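Local atomic coordinates of transcription antitermination protein NusB (PDB entry 1TZV), a protein that probably binds the boxA antiterminator sequence of ribosomal RNA operons and takes part in transcription antitermination. Residues A[28-31]-A[32-36]; A[78-81]-A[82-86]; A[97-100]-A[101-104]. One frame throughout, in Å; residues are numbered along the deposited sequence.

The three contacts are each local, made by residues three to five apart, and they follow one another along an all-helical chain. Contact 1 is in helix 27-34 and its C-terminal exit. Contact 2 is the start of helix 79-94, and contact 3 is the entry into helix 100-114. Contact 2 lies nearest the middle of the protein, its centre about 8 Å from the chain centre. Contacts 1 and 3 are on opposite sides of the chain centre, with centres about 25 Å apart. Contacts 2 and 3 come closest, about 7 Å between nearest atoms, and none of the three touch. Helix 5-19 packs against both contact 1 and contact 2.

Contact 1 (A[28-31]-A[32-36]); sequences EQIL and EEILD
L31 and L35 form the tight part of this contact, one turn apart, L35 just past the end of helix 27-34. CG of L35 lies beside its backbone N (chi1 -63°), which puts CD1 against CG of L31 at 3.6 Å. The two side chains cross at a slant. The backbone joins the same pair. The N-H of L35 meets L31 O at 2.9 Å in a nearly straight bond (165°). L35 is also where the chain leaves helical geometry. Both leucines are buried; L31 packs on A47 and I51 of helix 41-56, and L35 on R48.

I30 and I34 make a looser pair on the side of helix 5-19. Their closest carbons, CG2 of I30 and CD1 of I34, are 4.2 Å apart. The backbone bond from I34 N to I30 O is weak.

The outer side is polar and holds water. One water donates to I30 O and to OE1 of E33, the latter at 2.6 Å. Another bridges E28 O and OE2 of E32. CG of E32 lies beside its own backbone N (chi1 -68°), 3.4 Å from E28 O; the bend at chi2 then turns the carboxylate to that water.

E28, E32 and E33 form salt bridges with K55, R48 and R22, respectively. This is the last turn of an amphipathic helix. Its leucines and isoleucines face helices 41-56 and 5-19, and its glutamates line the more exposed side, where the basic partners probably offset much of the negative charge.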
loop_
_atom_site.group_PDB
_atom_site.type_symbol
_atom_site.label_atom_id
_atom_site.label_comp_id
_atom_site.label_asym_id
_atom_site.label_seq_id
_atom_site.Cartn_x
_atom_site.Cartn_y
_atom_site.Cartn_z
ATOM N N GLU A 28 -11.323 6.388 -6.215
ATOM C CA GLU A 28 -10.700 7.523 -6.888
ATOM C C GLU A 28 -11.247 8.853 -6.381
ATOM O O GLU A 28 -10.493 9.807 -6.218
ATOM C CB GLU A 28 -10.908 7.436 -8.395
ATOM C CG GLU A 28 -10.214 6.257 -9.025
ATOM C CD GLU A 28 -10.272 6.317 -10.539
ATOM O OE1 GLU A 28 -10.745 5.342 -11.156
ATOM O OE2 GLU A 28 -9.847 7.349 -11.112
ATOM N N GLN A 29 -12.555 8.927 -6.131
ATOM C CA GLN A 29 -13.156 10.158 -5.627
ATOM C C GLN A 29 -12.682 10.457 -4.219
ATOM O O GLN A 29 -12.436 11.607 -3.856
ATOM C CB GLN A 29 -14.687 10.065 -5.647
ATOM C CG GLN A 29 -15.294 10.494 -6.971
ATOM C CD GLN A 29 -14.932 11.928 -7.331
ATOM O OE1 GLN A 29 -15.310 12.872 -6.634
ATOM N NE2 GLN A 29 -14.188 12.095 -8.420
ATOM N N ILE A 30 -12.551 9.411 -3.411
ATOM C CA ILE A 30 -12.062 9.597 -2.054
ATOM C C ILE A 30 -10.644 10.182 -2.100
ATOM O O ILE A 30 -10.332 11.089 -1.347
ATOM C CB ILE A 30 -12.067 8.273 -1.280
ATOM C CG1 ILE A 30 -13.522 7.831 -1.065
ATOM C CG2 ILE A 30 -11.351 8.446 0.048
ATOM C CD1 ILE A 30 -13.671 6.474 -0.406
ATOM N N LEU A 31 -9.796 9.672 -2.995
ATOM C CA LEU A 31 -8.437 10.215 -3.094
ATOM C C LEU A 31 -8.479 11.697 -3.467
ATOM O O LEU A 31 -7.703 12.494 -2.941
ATOM C CB LEU A 31 -7.597 9.450 -4.127
ATOM C CG LEU A 31 -6.196 10.043 -4.353
ATOM C CD1 LEU A 31 -5.356 9.904 -3.084
ATOM C CD2 LEU A 31 -5.503 9.363 -5.512
ATOM N N GLU A 32 -9.382 12.076 -4.372
ATOM C CA GLU A 32 -9.473 13.490 -4.762
ATOM C C GLU A 32 -9.825 14.431 -3.604
ATOM O O GLU A 32 -9.463 15.612 -3.631
ATOM C CB GLU A 32 -10.472 13.677 -5.910
ATOM C CG GLU A 32 -10.007 13.062 -7.235
ATOM C CD GLU A 32 -8.615 13.510 -7.654
ATOM O OE1 GLU A 32 -8.337 14.729 -7.688
ATOM O OE2 GLU A 32 -7.783 12.638 -7.962
ATOM N N GLU A 33 -10.524 13.935 -2.588
ATOM C CA GLU A 33 -10.864 14.771 -1.432
ATOM C C GLU A 33 -9.607 15.003 -0.589
ATOM O O GLU A 33 -9.430 16.058 0.025
ATOM C CB GLU A 33 -11.911 14.098 -0.542
ATOM C CG GLU A 33 -13.250 13.797 -1.201
ATOM C CD GLU A 33 -14.229 13.156 -0.229
ATOM O OE1 GLU A 33 -13.784 12.699 0.846
ATOM O OE2 GLU A 33 -15.435 13.103 -0.543
ATOM N N ILE A 34 -8.731 14.001 -0.570
ATOM C CA ILE A 34 -7.488 14.049 0.202
ATOM C C ILE A 34 -6.439 14.917 -0.481
ATOM O O ILE A 34 -5.750 15.713 0.172
ATOM C CB ILE A 34 -6.941 12.606 0.399
ATOM C CG1 ILE A 34 -7.883 11.844 1.335
ATOM C CG2 ILE A 34 -5.529 12.624 0.962
ATOM C CD1 ILE A 34 -7.752 10.342 1.231
ATOM N N LEU A 35 -6.315 14.765 -1.797
ATOM C CA LEU A 35 -5.351 15.550 -2.558
ATOM C C LEU A 35 -5.823 17.000 -2.608
ATOM O O LEU A 35 -6.998 17.283 -2.843
ATOM C CB LEU A 35 -5.197 15.002 -3.986
ATOM C CG LEU A 35 -4.643 13.574 -4.095
ATOM C CD1 LEU A 35 -4.671 13.127 -5.547
ATOM C CD2 LEU A 35 -3.222 13.502 -3.537
ATOM N N ASP A 36 -4.903 17.912 -2.344
ATOM C CA ASP A 36 -5.219 19.331 -2.386
ATOM C C ASP A 36 -3.972 20.098 -2.775
ATOM O O ASP A 36 -2.992 19.515 -3.250
ATOM C CB ASP A 36 -5.767 19.820 -1.036
ATOM C CG ASP A 36 -4.822 19.567 0.114
ATOM O OD1 ASP A 36 -3.613 19.434 -0.129
ATOM O OD2 ASP A 36 -5.289 19.520 1.270
HETATM O O HOH W 1 -8.285 9.976 -7.982
HETATM O O HOH W 2 -11.576 11.401 1.153
#

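Contact 2 (A[78-81]-A[82-86]); sequences SVVD and RNVLR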
loop_
_atom_site.group_PDB
_atom_site.type_symbol
_atom_site.label_atom_id
_atom_site.label_comp_id
_atom_site.label_asym_id
_atom_site.label_seq_id
_atom_site.Cartn_x
_atom_site.Cartn_y
_atom_site.Cartn_z
ATOM N N SER A 78 -6.798 -5.926 10.573
ATOM C CA SER A 78 -7.322 -4.583 10.766
ATOM C C SER A 78 -7.326 -3.841 9.438
ATOM O O SER A 78 -6.636 -4.227 8.476
ATOM C CB SER A 78 -6.457 -3.805 11.736
ATOM O OG SER A 78 -5.197 -3.484 11.119
ATOM N N VAL A 79 -8.111 -2.776 9.370
ATOM C CA VAL A 79 -8.169 -1.988 8.151
ATOM C C VAL A 79 -6.761 -1.466 7.819
ATOM O O VAL A 79 -6.407 -1.347 6.641
ATOM C CB VAL A 79 -9.170 -0.795 8.276
ATOM C CG1 VAL A 79 -10.608 -1.317 8.374
ATOM C CG2 VAL A 79 -8.834 0.052 9.500
ATOM N N VAL A 80 -5.955 -1.172 8.835
ATOM C CA VAL A 80 -4.610 -0.681 8.580
ATOM C C VAL A 80 -3.728 -1.760 7.971
ATOM O O VAL A 80 -3.114 -1.550 6.911
ATOM C CB VAL A 80 -3.933 -0.180 9.848
ATOM C CG1 VAL A 80 -2.484 0.225 9.544
ATOM C CG2 VAL A 80 -4.715 1.014 10.426
ATOM N N ASP A 81 -3.647 -2.930 8.598
ATOM C CA ASP A 81 -2.757 -3.961 8.078
ATOM C C ASP A 81 -3.178 -4.480 6.710
ATOM O O ASP A 81 -2.331 -4.715 5.841
ATOM C CB ASP A 81 -2.650 -5.093 9.093
ATOM C CG ASP A 81 -1.939 -4.663 10.359
ATOM O OD1 ASP A 81 -1.223 -3.635 10.311
ATOM O OD2 ASP A 81 -2.100 -5.373 11.383
ATOM N N ARG A 82 -4.470 -4.680 6.492
ATOM C CA ARG A 82 -4.942 -5.149 5.198
ATOM C C ARG A 82 -4.558 -4.170 4.087
ATOM O O ARG A 82 -4.042 -4.563 3.017
ATOM C CB ARG A 82 -6.481 -5.312 5.239
ATOM C CG ARG A 82 -7.148 -5.482 3.859
ATOM C CD ARG A 82 -8.613 -5.950 3.952
ATOM N NE ARG A 82 -9.428 -5.059 4.769
ATOM C CZ ARG A 82 -9.735 -5.288 6.040
ATOM N NH1 ARG A 82 -10.461 -4.399 6.694
ATOM N NH2 ARG A 82 -9.360 -6.411 6.643
ATOM N N ASN A 83 -4.771 -2.885 4.329
ATOM C CA ASN A 83 -4.475 -1.911 3.290
ATOM C C ASN A 83 -2.993 -1.581 3.144
ATOM O O ASN A 83 -2.547 -1.259 2.033
ATOM C CB ASN A 83 -5.391 -0.710 3.476
ATOM C CG ASN A 83 -6.830 -1.074 3.183
ATOM O OD1 ASN A 83 -7.684 -1.179 4.098
ATOM N ND2 ASN A 83 -7.106 -1.354 1.950
ATOM N N VAL A 84 -2.224 -1.690 4.217
ATOM C CA VAL A 84 -0.780 -1.509 4.083
ATOM C C VAL A 84 -0.281 -2.682 3.209
ATOM O O VAL A 84 0.556 -2.476 2.316
ATOM C CB VAL A 84 -0.064 -1.552 5.452
ATOM C CG1 VAL A 84 1.468 -1.760 5.259
ATOM C CG2 VAL A 84 -0.310 -0.247 6.180
ATOM N N LEU A 85 -0.766 -3.895 3.431
ATOM C CA LEU A 85 -0.319 -5.023 2.617
ATOM C C LEU A 85 -0.724 -4.845 1.160
ATOM O O LEU A 85 0.064 -5.122 0.246
ATOM C CB LEU A 85 -0.850 -6.345 3.189
ATOM C CG LEU A 85 -0.189 -6.759 4.513
ATOM C CD1 LEU A 85 -0.912 -7.993 5.072
ATOM C CD2 LEU A 85 1.304 -7.074 4.314
ATOM N N ARG A 86 -1.933 -4.364 0.901
ATOM C CA ARG A 86 -2.371 -4.131 -0.480
ATOM C C ARG A 86 -1.485 -3.086 -1.162
ATOM O O ARG A 86 -1.014 -3.284 -2.294
ATOM C CB ARG A 86 -3.822 -3.632 -0.527
ATOM C CG ARG A 86 -4.845 -4.693 -0.249
ATOM C CD ARG A 86 -6.173 -4.041 0.048
ATOM N NE ARG A 86 -7.260 -5.008 -0.101
ATOM C CZ ARG A 86 -8.506 -4.797 0.317
ATOM N NH1 ARG A 86 -9.438 -5.716 0.099
ATOM N NH2 ARG A 86 -8.800 -3.693 0.996
#
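R82 opens the second segment, and its N-H makes a nearly straight bond (171°) to S78 O at 3.0 Å. Its side chain then runs back toward the start of the helix. CG is opposite the backbone N (chi1 166°), and the chain bends at chi3 (56°). This brings NH1 to 3.6 Å from CA of V79. S78 O also lies over one face of the guanidinium, offset toward its rim. The polar end is held by E20 in a salt bridge through NE, and NH2 donates to the carbonyl oxygens of L74 and L77.

N83 comes next. Its backbone N bonds to V79 O at 3.2 Å. V84 sits one turn beyond V80. The two valines lie side by side and point the same way, with CG2 of V84 4.0 Å from CG1 of V80. The N-H of V84 bonds to V80 O at 2.8 Å. Both valines pack against F13 of helix 5-19. L85 N bonds to D81 O, and CG of L85 lies 3.2 Å from that same oxygen.

At the start of the turn, OG of S78 accepts the N-H of D81 at 3.0 Å in an almost straight bond. This is a serine N-cap, here at the first turn of helix 79-94.

Contact 3 (A[97-100]-A[101-104]); sequences DIPI and EVTI
Helix 100-114 begins here, with P99 at its N-cap position and the loop from helix 79-94 leading in. P99 O takes the N-H of T103 at 3.1 Å in a nearly straight bond (166°), and a weak one from V102 N. I100 O bonds to I104 N at 2.9 Å.

Two side-chain pairs flank this first turn. In one of the two conformers of I98, its CG2 lies near CG1 of V102, the side chains crossing at about a right angle. In the second pair I100 and I104 run side by side and point the same way. CG1 of I104 sits beside its own backbone N (chi1 -62°), which carries it against I100 O and lets CD1 reach CG2 of I100 at 3.6 Å. I104 also packs on N124, L127 and D128 of helix 117-134. An alanine in place of I104 would remove the CD1 contact and is likely to leave a gap between I100 and helix 117-134.

OG1 of T103 is hydrogen-bonded to E91 of helix 79-94. A water also donates to this oxygen at 2.7 Å, and gives its second bond to I98 O, likewise at 2.7 Å.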
loop_
_atom_site.group_PDB
_atom_site.type_symbol
_atom_site.label_atom_id
_atom_site.label_comp_id
_atom_site.label_asym_id
_atom_site.label_seq_id
_atom_site.Cartn_x
_atom_site.Cartn_y
_atom_site.Cartn_z
ATOM N N ASP A 97 11.523 0.721 -10.038
ATOM C CA ASP A 97 12.405 1.842 -9.671
ATOM C C ASP A 97 12.476 1.984 -8.153
ATOM O O ASP A 97 13.384 2.623 -7.632
ATOM C CB ASP A 97 11.962 3.187 -10.266
ATOM C CG ASP A 97 11.008 3.943 -9.360
ATOM O OD1 ASP A 97 11.490 4.701 -8.490
ATOM O OD2 ASP A 97 9.779 3.768 -9.503
ATOM N N ILE A 98 11.515 1.386 -7.453
ATOM C CA ILE A 98 11.497 1.449 -5.992
ATOM C C ILE A 98 12.124 0.177 -5.437
ATOM O O ILE A 98 11.623 -0.920 -5.667
ATOM C CB ILE A 98 10.055 1.566 -5.434
ATOM C CG1 ILE A 98 9.334 2.754 -6.078
ATOM C CG2 ILE A 98 10.095 1.742 -3.913
ATOM C CD1 ILE A 98 9.989 4.098 -5.821
ATOM N N PRO A 99 13.249 0.306 -4.719
ATOM C CA PRO A 99 13.886 -0.884 -4.159
ATOM C C PRO A 99 12.965 -1.615 -3.195
ATOM O O PRO A 99 12.157 -0.991 -2.469
ATOM C CB PRO A 99 15.142 -0.332 -3.477
ATOM C CG PRO A 99 14.821 1.101 -3.233
ATOM C CD PRO A 99 14.032 1.521 -4.434
ATOM N N ILE A 100 13.087 -2.931 -3.178
ATOM C CA ILE A 100 12.282 -3.758 -2.299
ATOM C C ILE A 100 12.379 -3.258 -0.861
ATOM O O ILE A 100 11.365 -3.123 -0.174
ATOM C CB ILE A 100 12.756 -5.220 -2.354
ATOM C CG1 ILE A 100 12.548 -5.772 -3.762
ATOM C CG2 ILE A 100 12.030 -6.055 -1.315
ATOM C CD1 ILE A 100 13.289 -7.086 -4.000
ATOM N N GLU A 101 13.590 -2.980 -0.399
ATOM C CA GLU A 101 13.811 -2.515 0.964
ATOM C C GLU A 101 13.040 -1.236 1.276
ATOM O O GLU A 101 12.550 -1.066 2.399
ATOM C CB GLU A 101 15.311 -2.300 1.193
ATOM C CG GLU A 101 15.674 -1.822 2.588
ATOM C CD GLU A 101 17.182 -1.804 2.818
ATOM O OE1 GLU A 101 17.791 -2.895 2.850
ATOM O OE2 GLU A 101 17.754 -0.701 2.962
ATOM N N VAL A 102 12.931 -0.326 0.316
ATOM C CA VAL A 102 12.194 0.913 0.547
ATOM C C VAL A 102 10.695 0.620 0.700
ATOM O O VAL A 102 10.027 1.127 1.618
ATOM C CB VAL A 102 12.422 1.924 -0.603
ATOM C CG1 VAL A 102 11.452 3.070 -0.502
ATOM C CG2 VAL A 102 13.843 2.463 -0.536
ATOM N N THR A 103 10.152 -0.208 -0.174
ATOM C CA THR A 103 8.742 -0.554 -0.095
ATOM C C THR A 103 8.461 -1.201 1.245
ATOM O O THR A 103 7.508 -0.827 1.942
ATOM C CB THR A 103 8.359 -1.522 -1.218
ATOM O OG1 THR A 103 8.451 -0.827 -2.467
ATOM C CG2 THR A 103 6.927 -2.049 -1.023
ATOM N N ILE A 104 9.276 -2.160 1.649
ATOM C CA ILE A 104 9.012 -2.851 2.901
ATOM C C ILE A 104 9.201 -1.949 4.121
ATOM O O ILE A 104 8.328 -1.886 4.994
ATOM C CB ILE A 104 9.877 -4.137 3.001
ATOM C CG1 ILE A 104 9.492 -5.091 1.862
ATOM C CG2 ILE A 104 9.697 -4.792 4.358
ATOM C CD1 ILE A 104 10.306 -6.371 1.840
HETATM O O HOH W 3 9.647 -2.273 -4.455
#